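Long-range contacts in sulfate adenylyltransferase (Allochromatium vinosum, PDB 4DNX), which catalyses the transfer of an adenylyl group from ATP to sulfate, giving adenosine 5'-phosphosulfate and diphosphate: residues 56-61 and 159-164; 88-93 and 153-158; 97-102 and 115-120. One frame throughout, in Å; residues are numbered along the deposited sequence. Where two conformers were deposited one is given.

In the fold
All three contacts use strands of one mixed sheet of the PUA-like domain, contact 2 by packing the loop 88-93 on it; this sheet is distinct from the five-stranded parallel sheet of the Rossmann-like fold. Contacts 1 and 2 share strand 155-163: residues 159-161 pair with 56-58, residues 155-157 pack on 88-93, and the centres of contacts 1 and 2 lie about 14 Å apart. Contact 3 lies about 8 Å from contact 1 and 10 Å from contact 2, centre to centre. It is tied to them by backbone pairs, P160 O to D116 N at 3.0 Å and S158 O to T118 N at 2.8 Å. Along the chain, contact 3 nests inside the loop closed by contact 2, which nests inside that of contact 1.

Contact 1: residues 56-61 and 159-164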
loop_
_atom_site.group_PDB
_atom_site.type_symbol
_atom_site.label_atom_id
_atom_site.label_comp_id
_atom_site.label_asym_id
_atom_site.label_seq_id
_atom_site.Cartn_x
_atom_site.Cartn_y
_atom_site.Cartn_z
ATOM N N ASP A 56 -4.349 -20.776 9.737
ATOM C CA ASP A 56 -2.880 -20.626 9.919
ATOM C C ASP A 56 -1.991 -21.071 8.782
ATOM O O ASP A 56 -0.802 -20.755 8.780
ATOM C CB ASP A 56 -2.391 -21.259 11.243
ATOM C CG ASP A 56 -2.483 -22.750 11.262
ATOM O OD1 ASP A 56 -2.614 -23.398 10.182
ATOM O OD2 ASP A 56 -2.392 -23.303 12.389
ATOM N N GLY A 57 -2.566 -21.751 7.798
ATOM C CA GLY A 57 -1.762 -22.298 6.715
ATOM C C GLY A 57 -2.519 -23.299 5.879
ATOM O O GLY A 57 -3.728 -23.206 5.725
ATOM N N PHE A 58 -1.798 -24.283 5.341
ATOM C CA PHE A 58 -2.395 -25.206 4.372
ATOM C C PHE A 58 -3.006 -26.389 5.085
ATOM O O PHE A 58 -2.473 -26.852 6.087
ATOM C CB PHE A 58 -1.347 -25.665 3.361
ATOM C CG PHE A 58 -0.892 -24.565 2.413
ATOM C CD1 PHE A 58 -1.708 -24.159 1.342
ATOM C CD2 PHE A 58 0.333 -23.935 2.592
ATOM C CE1 PHE A 58 -1.287 -23.152 0.472
ATOM C CE2 PHE A 58 0.774 -22.928 1.726
ATOM C CZ PHE A 58 -0.043 -22.520 0.654
ATOM N N MET A 59 -4.112 -26.872 4.536
ATOM C CA MET A 59 -4.957 -27.893 5.148
ATOM C C MET A 59 -4.415 -29.280 4.927
ATOM O O MET A 59 -3.893 -29.600 3.853
ATOM C CB MET A 59 -6.360 -27.840 4.528
ATOM C CG MET A 59 -7.112 -26.595 4.841
ATOM S SD MET A 59 -8.786 -26.706 4.186
ATOM C CE MET A 59 -9.335 -25.014 4.458
ATOM N N ASN A 60 -4.610 -30.146 5.933
ATOM C CA ASN A 60 -4.445 -31.587 5.671
ATOM C C ASN A 60 -5.657 -32.142 4.887
ATOM O O ASN A 60 -6.670 -31.405 4.659
ATOM C CB ASN A 60 -4.206 -32.376 6.965
ATOM C CG ASN A 60 -5.372 -32.293 7.941
ATOM O OD1 ASN A 60 -6.539 -32.105 7.565
ATOM N ND2 ASN A 60 -5.058 -32.498 9.210
ATOM N N LEU A 61 -5.571 -33.398 4.470
ATOM C CA LEU A 61 -6.615 -33.971 3.644
ATOM C C LEU A 61 -7.962 -34.023 4.373
ATOM O O LEU A 61 -9.001 -33.736 3.775
ATOM C CB LEU A 61 -6.220 -35.391 3.231
ATOM C CG LEU A 61 -6.149 -35.646 1.746
ATOM C CD1 LEU A 61 -5.876 -37.142 1.481
ATOM C CD2 LEU A 61 -7.410 -35.165 1.013
ATOM N N GLY A 159 0.301 -27.626 7.161
ATOM C CA GLY A 159 0.946 -27.001 8.329
ATOM C C GLY A 159 0.917 -25.487 8.258
ATOM O O GLY A 159 0.593 -24.902 7.183
ATOM N N PRO A 160 1.275 -24.831 9.362
ATOM C CA PRO A 160 1.171 -23.379 9.457
ATOM C C PRO A 160 2.282 -22.671 8.657
ATOM O O PRO A 160 3.379 -23.234 8.497
ATOM C CB PRO A 160 1.347 -23.095 10.973
ATOM C CG PRO A 160 2.152 -24.280 11.466
ATOM C CD PRO A 160 1.787 -25.447 10.613
ATOM N N ILE A 161 1.991 -21.452 8.176
ATOM C CA ILE A 161 2.982 -20.708 7.398
ATOM C C ILE A 161 3.194 -19.311 7.976
ATOM O O ILE A 161 2.325 -18.785 8.683
ATOM C CB ILE A 161 2.586 -20.603 5.865
ATOM C CG1 ILE A 161 1.335 -19.732 5.694
ATOM C CG2 ILE A 161 2.417 -22.016 5.230
ATOM C CD1 ILE A 161 0.963 -19.530 4.169
ATOM N N GLN A 162 4.363 -18.748 7.668
ATOM C CA GLN A 162 4.749 -17.344 7.927
ATOM C C GLN A 162 5.077 -16.764 6.558
ATOM O O GLN A 162 6.004 -17.235 5.875
ATOM C CB GLN A 162 5.967 -17.287 8.853
ATOM C CG GLN A 162 5.669 -17.866 10.232
ATOM C CD GLN A 162 6.954 -18.173 11.026
ATOM O OE1 GLN A 162 7.769 -19.056 10.666
ATOM N NE2 GLN A 162 7.139 -17.446 12.087
ATOM N N VAL A 163 4.339 -15.721 6.185
ATOM C CA VAL A 163 4.418 -15.098 4.845
ATOM C C VAL A 163 5.364 -13.894 4.841
ATOM O O VAL A 163 5.298 -13.042 5.750
ATOM C CB VAL A 163 3.019 -14.724 4.344
ATOM C CG1 VAL A 163 3.143 -14.043 2.963
ATOM C CG2 VAL A 163 2.101 -15.985 4.324
ATOM N N LEU A 164 6.298 -13.852 3.880
ATOM C CA LEU A 164 7.373 -12.864 3.859
ATOM C C LEU A 164 7.116 -11.702 2.900
ATOM O O LEU A 164 7.741 -10.639 2.992
ATOM C CB LEU A 164 8.721 -13.549 3.515
ATOM C CG LEU A 164 9.133 -14.622 4.528
ATOM C CD1 LEU A 164 10.525 -15.126 4.122
ATOM C CD2 LEU A 164 9.190 -14.081 5.956
#
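Three backbone hydrogen bonds join D56-F58 antiparallel to G159-I161, pairing the short strand 57-58 with strand 155-163 in the mixed sheet of the PUA-like domain. I161 N donates to D56 O (2.9 Å, N-H...O angle 165°), and P160 CA, 3.4 Å from D56 O, adds a CA-H...O contact. F58 and G159 exchange a reciprocal pair, F58 N to G159 O and G159 N to F58 O, each 3.1 Å. G57 sits opposite P160 in a non-hydrogen-bonded pair whose CA atoms are 4.2 Å apart; its CA points a hydrogen at G159 O, and a CB there would clash with that oxygen. The D56 carboxylate lies alongside the proline ring, CG 3.9 Å from P160 CB. On the buried face I161 directs CG2 obliquely at the F58 ring, 3.9 Å from CD2. With CG1 set between the backbone N and the carbonyl carbon (chi1 67°), CD1 comes to 4.2 Å from F58 CE2. N60 OD1 caps D63 N at the start of helix 61-70, I161 O accepts from R13 NE, and P160 O from D116 N of strand 111-116. Helix 38-48 covers the apolar face, A40 and N43 against F58, A44 and L47 against I161, while M115 touches both side chains.

Contact 2: residues 88-93 and 153-158; sequences ESADAI and GRTAIS
The E88 chain starts away from 153-158, but a kink at chi2 (55°) brings carboxylate OE1 back to 3.9 Å from G153 CA. The R154 guanidinium leads away from 88-93; in one of its two conformers NH1 reaches D125 OD1 and V123 O. G153 has backbone angles that suit glycine, and a CB on it would run into E88 N. The polar link between the segments is made by water. One water donates to E88 O and accepts from R154 N, 2.8 Å from each. A second lies 2.6 Å from T155 OG1 and gives only a weak bond to E88 O. T155 OG1 is also hydrogen-bonded to Q122 OE1, so this hydroxyl joins the water to strand 119-122. The methyl CG2 of T155, the second branch turned to the loop, meets A90 CB at 3.7 Å. Deeper in, I93 crosses I157, its CD1 4.2 Å from both CG2 and CD1 of I157. Within the loop, D91 N donates to S89 OG at 3.0 Å, an ST turn, and I93 N donates to A90 O. R154 and T155 form a classic beta bulge opposite L87 of strand 86-87, which pairs with strand 155-163. V120 of strand 119-122 packs on A90 and T155, while I99 of strand 98-102 touches both I93 and I157.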
loop_
_atom_site.group_PDB
_atom_site.type_symbol
_atom_site.label_atom_id
_atom_site.label_comp_id
_atom_site.label_asym_id
_atom_site.label_seq_id
_atom_site.Cartn_x
_atom_site.Cartn_y
_atom_site.Cartn_z
ATOM N N GLU A 88 3.832 -32.272 -7.203
ATOM C CA GLU A 88 4.066 -33.504 -7.917
ATOM C C GLU A 88 4.764 -34.535 -6.993
ATOM O O GLU A 88 4.454 -35.740 -7.002
ATOM C CB GLU A 88 4.926 -33.177 -9.138
ATOM C CG GLU A 88 5.231 -34.376 -10.005
ATOM C CD GLU A 88 3.970 -35.086 -10.456
ATOM O OE1 GLU A 88 2.978 -34.385 -10.778
ATOM O OE2 GLU A 88 3.974 -36.345 -10.470
ATOM N N SER A 89 5.686 -34.049 -6.169
ATOM C CA SER A 89 6.428 -34.924 -5.258
ATOM C C SER A 89 6.943 -34.155 -4.033
ATOM O O SER A 89 7.247 -32.976 -4.132
ATOM C CB SER A 89 7.608 -35.550 -6.014
ATOM O OG SER A 89 8.493 -36.176 -5.115
ATOM N N ALA A 90 7.069 -34.834 -2.896
ATOM C CA ALA A 90 7.674 -34.221 -1.706
ATOM C C ALA A 90 9.128 -34.681 -1.492
ATOM O O ALA A 90 9.674 -34.509 -0.393
ATOM C CB ALA A 90 6.818 -34.502 -0.466
ATOM N N ASP A 91 9.752 -35.253 -2.530
ATOM C CA ASP A 91 11.144 -35.765 -2.420
ATOM C C ASP A 91 12.200 -34.734 -1.986
ATOM O O ASP A 91 13.057 -35.048 -1.161
ATOM C CB ASP A 91 11.604 -36.461 -3.717
ATOM C CG ASP A 91 10.857 -37.767 -3.985
ATOM O OD1 ASP A 91 10.347 -38.379 -3.017
ATOM O OD2 ASP A 91 10.771 -38.177 -5.172
ATOM N N ALA A 92 12.134 -33.521 -2.528
ATOM C CA ALA A 92 13.078 -32.460 -2.149
ATOM C C ALA A 92 13.003 -32.065 -0.665
ATOM O O ALA A 92 13.966 -31.571 -0.110
ATOM C CB ALA A 92 12.893 -31.228 -3.035
ATOM N N ILE A 93 11.866 -32.290 -0.021
ATOM C CA ILE A 93 11.712 -31.915 1.386
ATOM C C ILE A 93 11.454 -33.125 2.299
ATOM O O ILE A 93 10.937 -32.979 3.424
ATOM C CB ILE A 93 10.578 -30.887 1.549
ATOM C CG1 ILE A 93 9.270 -31.446 0.989
ATOM C CG2 ILE A 93 10.977 -29.552 0.892
ATOM C CD1 ILE A 93 8.012 -30.618 1.360
ATOM N N GLY A 153 -0.552 -32.018 -9.173
ATOM C CA GLY A 153 0.041 -33.153 -8.493
ATOM C C GLY A 153 -0.860 -33.625 -7.365
ATOM O O GLY A 153 -1.906 -32.985 -7.083
ATOM N N ARG A 154 -0.433 -34.688 -6.681
ATOM C CA ARG A 154 -1.271 -35.398 -5.705
ATOM C C ARG A 154 -0.647 -35.538 -4.314
ATOM O O ARG A 154 -1.172 -36.268 -3.463
ATOM C CB ARG A 154 -1.626 -36.809 -6.237
ATOM C CG ARG A 154 -2.417 -36.804 -7.542
ATOM C CD ARG A 154 -3.714 -35.998 -7.421
ATOM N NE ARG A 154 -4.670 -36.428 -8.444
ATOM C CZ ARG A 154 -5.211 -37.644 -8.550
ATOM N NH1 ARG A 154 -4.938 -38.628 -7.667
ATOM N NH2 ARG A 154 -6.042 -37.863 -9.551
ATOM N N THR A 155 0.477 -34.847 -4.064
ATOM C CA THR A 155 1.083 -34.847 -2.737
ATOM C C THR A 155 0.700 -33.557 -2.015
ATOM O O THR A 155 1.094 -32.475 -2.423
ATOM C CB THR A 155 2.626 -34.969 -2.819
ATOM O OG1 THR A 155 2.975 -36.200 -3.475
ATOM C CG2 THR A 155 3.253 -34.995 -1.416
ATOM N N ALA A 156 -0.062 -33.688 -0.926
ATOM C CA ALA A 156 -0.496 -32.518 -0.153
ATOM C C ALA A 156 0.428 -32.314 1.042
ATOM O O ALA A 156 0.653 -33.260 1.824
ATOM C CB ALA A 156 -1.919 -32.739 0.328
ATOM N N ILE A 157 0.989 -31.112 1.174
ATOM C CA ILE A 157 1.793 -30.777 2.361
ATOM C C ILE A 157 0.988 -29.782 3.183
ATOM O O ILE A 157 0.357 -28.840 2.627
ATOM C CB ILE A 157 3.203 -30.275 1.981
ATOM C CG1 ILE A 157 3.135 -29.006 1.140
ATOM C CG2 ILE A 157 3.911 -31.382 1.157
ATOM C CD1 ILE A 157 4.527 -28.315 0.977
ATOM N N SER A 158 0.968 -30.003 4.493
ATOM C CA SER A 158 0.078 -29.204 5.360
ATOM C C SER A 158 0.815 -28.716 6.591
ATOM O O SER A 158 1.847 -29.300 6.983
ATOM C CB SER A 158 -1.175 -30.002 5.779
ATOM O OG SER A 158 -0.826 -31.258 6.364
HETATM O O HOH W 1 1.732 -36.367 -7.308
HETATM O O HOH W 2 2.234 -37.743 -5.423
#

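Contact 3: residues 97-102 and 115-120; sequences TRIALR and MDVTAV
I99 and M115 form a hydrogen-bonded antiparallel pair, I99 N to M115 O at 3.0 Å and M115 N to I99 O at 2.9 Å, and both side chains go to the buried face. There the packing is close: I99 CD1 rests 3.7 Å from V117 CG2, and M115, CG anti to the backbone N (chi1 -180°) and extended beyond it, lays SD against L101, 4.0 Å from CD1 and from CD2. The other face is more open and polar. R98 and D116 run side by side from a non-hydrogen-bonded pair, and R98 NH1 makes a salt bridge to the syn side of D116 OD1 at 2.9 Å, the planes of the two groups 21° apart. R98 NE has a second salt bridge, to E27, so the arginine has two acidic partners. A methionine in its place would probably leave D116 and E27 without their shared positive charge. At the exposed end, T97 O accepts from V117 N at 2.9 Å, the donor standing well above the carbonyl plane. Past V117, T118 and A119 make a classic beta bulge opposite S158. The hairpin of strands 98-102 and 111-116 lies between strand 33-35, parallel to 98-102, and strand 155-163, whose I157 touches M115.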
loop_
_atom_site.group_PDB
_atom_site.type_symbol
_atom_site.label_atom_id
_atom_site.label_comp_id
_atom_site.label_asym_id
_atom_site.label_seq_id
_atom_site.Cartn_x
_atom_site.Cartn_y
_atom_site.Cartn_z
ATOM N N THR A 97 11.159 -30.697 8.606
ATOM C CA THR A 97 9.974 -30.203 9.343
ATOM C C THR A 97 9.680 -28.730 9.070
ATOM O O THR A 97 8.643 -28.221 9.488
ATOM C CB THR A 97 10.042 -30.448 10.869
ATOM O OG1 THR A 97 11.303 -30.001 11.372
ATOM C CG2 THR A 97 9.867 -31.925 11.186
ATOM N N ARG A 98 10.624 -28.060 8.417
ATOM C CA ARG A 98 10.546 -26.629 8.151
ATOM C C ARG A 98 11.148 -26.419 6.754
ATOM O O ARG A 98 12.268 -26.910 6.476
ATOM C CB ARG A 98 11.360 -25.900 9.205
ATOM C CG ARG A 98 11.271 -24.421 9.194
ATOM C CD ARG A 98 11.613 -23.986 10.620
ATOM N NE ARG A 98 11.719 -22.549 10.707
ATOM C CZ ARG A 98 10.685 -21.739 10.906
ATOM N NH1 ARG A 98 9.463 -22.237 11.054
ATOM N NH2 ARG A 98 10.876 -20.427 10.967
ATOM N N ILE A 99 10.381 -25.749 5.878
ATOM C CA ILE A 99 10.762 -25.634 4.470
ATOM C C ILE A 99 10.432 -24.233 3.970
ATOM O O ILE A 99 9.658 -23.509 4.621
ATOM C CB ILE A 99 10.041 -26.690 3.600
ATOM C CG1 ILE A 99 8.517 -26.398 3.542
ATOM C CG2 ILE A 99 10.350 -28.103 4.131
ATOM C CD1 ILE A 99 7.743 -27.221 2.467
ATOM N N ALA A 100 11.012 -23.841 2.840
ATOM C CA ALA A 100 10.698 -22.552 2.191
ATOM C C ALA A 100 9.783 -22.846 1.007
ATOM O O ALA A 100 10.018 -23.791 0.239
ATOM C CB ALA A 100 11.982 -21.845 1.708
ATOM N N LEU A 101 8.722 -22.061 0.884
ATOM C CA LEU A 101 7.810 -22.130 -0.289
ATOM C C LEU A 101 8.200 -21.003 -1.251
ATOM O O LEU A 101 8.214 -19.842 -0.871
ATOM C CB LEU A 101 6.361 -21.948 0.165
ATOM C CG LEU A 101 5.818 -22.882 1.255
ATOM C CD1 LEU A 101 4.349 -22.613 1.499
ATOM C CD2 LEU A 101 6.094 -24.385 0.922
ATOM N N ARG A 102 8.529 -21.356 -2.503
ATOM C CA ARG A 102 9.081 -20.402 -3.469
ATOM C C ARG A 102 7.983 -20.048 -4.481
ATOM O O ARG A 102 7.136 -20.873 -4.765
ATOM C CB ARG A 102 10.302 -20.990 -4.146
ATOM C CG ARG A 102 11.538 -20.991 -3.172
ATOM C CD ARG A 102 12.786 -21.551 -3.813
ATOM N NE ARG A 102 13.946 -21.343 -2.928
ATOM C CZ ARG A 102 14.696 -20.231 -2.825
ATOM N NH1 ARG A 102 14.414 -19.097 -3.508
ATOM N NH2 ARG A 102 15.708 -20.223 -1.961
ATOM N N MET A 115 7.240 -22.610 5.985
ATOM C CA MET A 115 6.160 -23.489 6.432
ATOM C C MET A 115 6.704 -24.511 7.399
ATOM O O MET A 115 7.789 -25.046 7.172
ATOM C CB MET A 115 5.571 -24.219 5.216
ATOM C CG MET A 115 4.440 -25.149 5.553
ATOM S SD MET A 115 3.773 -25.728 3.941
ATOM C CE MET A 115 2.488 -26.759 4.555
ATOM N N ASP A 116 5.977 -24.750 8.497
ATOM C CA ASP A 116 6.277 -25.910 9.357
ATOM C C ASP A 116 5.402 -27.043 8.888
ATOM O O ASP A 116 4.163 -26.973 8.989
ATOM C CB ASP A 116 6.032 -25.580 10.843
ATOM C CG ASP A 116 7.001 -24.544 11.344
ATOM O OD1 ASP A 116 8.217 -24.825 11.321
ATOM O OD2 ASP A 116 6.568 -23.415 11.687
ATOM N N VAL A 117 6.033 -28.082 8.339
ATOM C CA VAL A 117 5.265 -29.157 7.739
ATOM C C VAL A 117 4.811 -30.149 8.821
ATOM O O VAL A 117 5.661 -30.755 9.514
ATOM C CB VAL A 117 6.082 -29.860 6.643
ATOM C CG1 VAL A 117 5.319 -31.068 6.101
ATOM C CG2 VAL A 117 6.413 -28.857 5.539
ATOM N N THR A 118 3.498 -30.280 9.009
ATOM C CA THR A 118 3.012 -31.251 9.997
ATOM C C THR A 118 2.435 -32.528 9.388
ATOM O O THR A 118 2.220 -33.512 10.094
ATOM C CB THR A 118 2.054 -30.627 11.014
ATOM O OG1 THR A 118 0.994 -29.957 10.325
ATOM C CG2 THR A 118 2.841 -29.592 11.857
ATOM N N ALA A 119 2.205 -32.534 8.077
ATOM C CA ALA A 119 1.848 -33.794 7.423
ATOM C C ALA A 119 2.145 -33.730 5.952
ATOM O O ALA A 119 2.140 -32.650 5.342
ATOM C CB ALA A 119 0.379 -34.128 7.636
ATOM N N VAL A 120 2.433 -34.902 5.403
ATOM C CA VAL A 120 2.627 -35.046 3.969
ATOM C C VAL A 120 1.756 -36.246 3.579
ATOM O O VAL A 120 1.976 -37.365 4.076
ATOM C CB VAL A 120 4.110 -35.344 3.612
ATOM C CG1 VAL A 120 4.246 -35.662 2.130
ATOM C CG2 VAL A 120 5.038 -34.200 4.012
#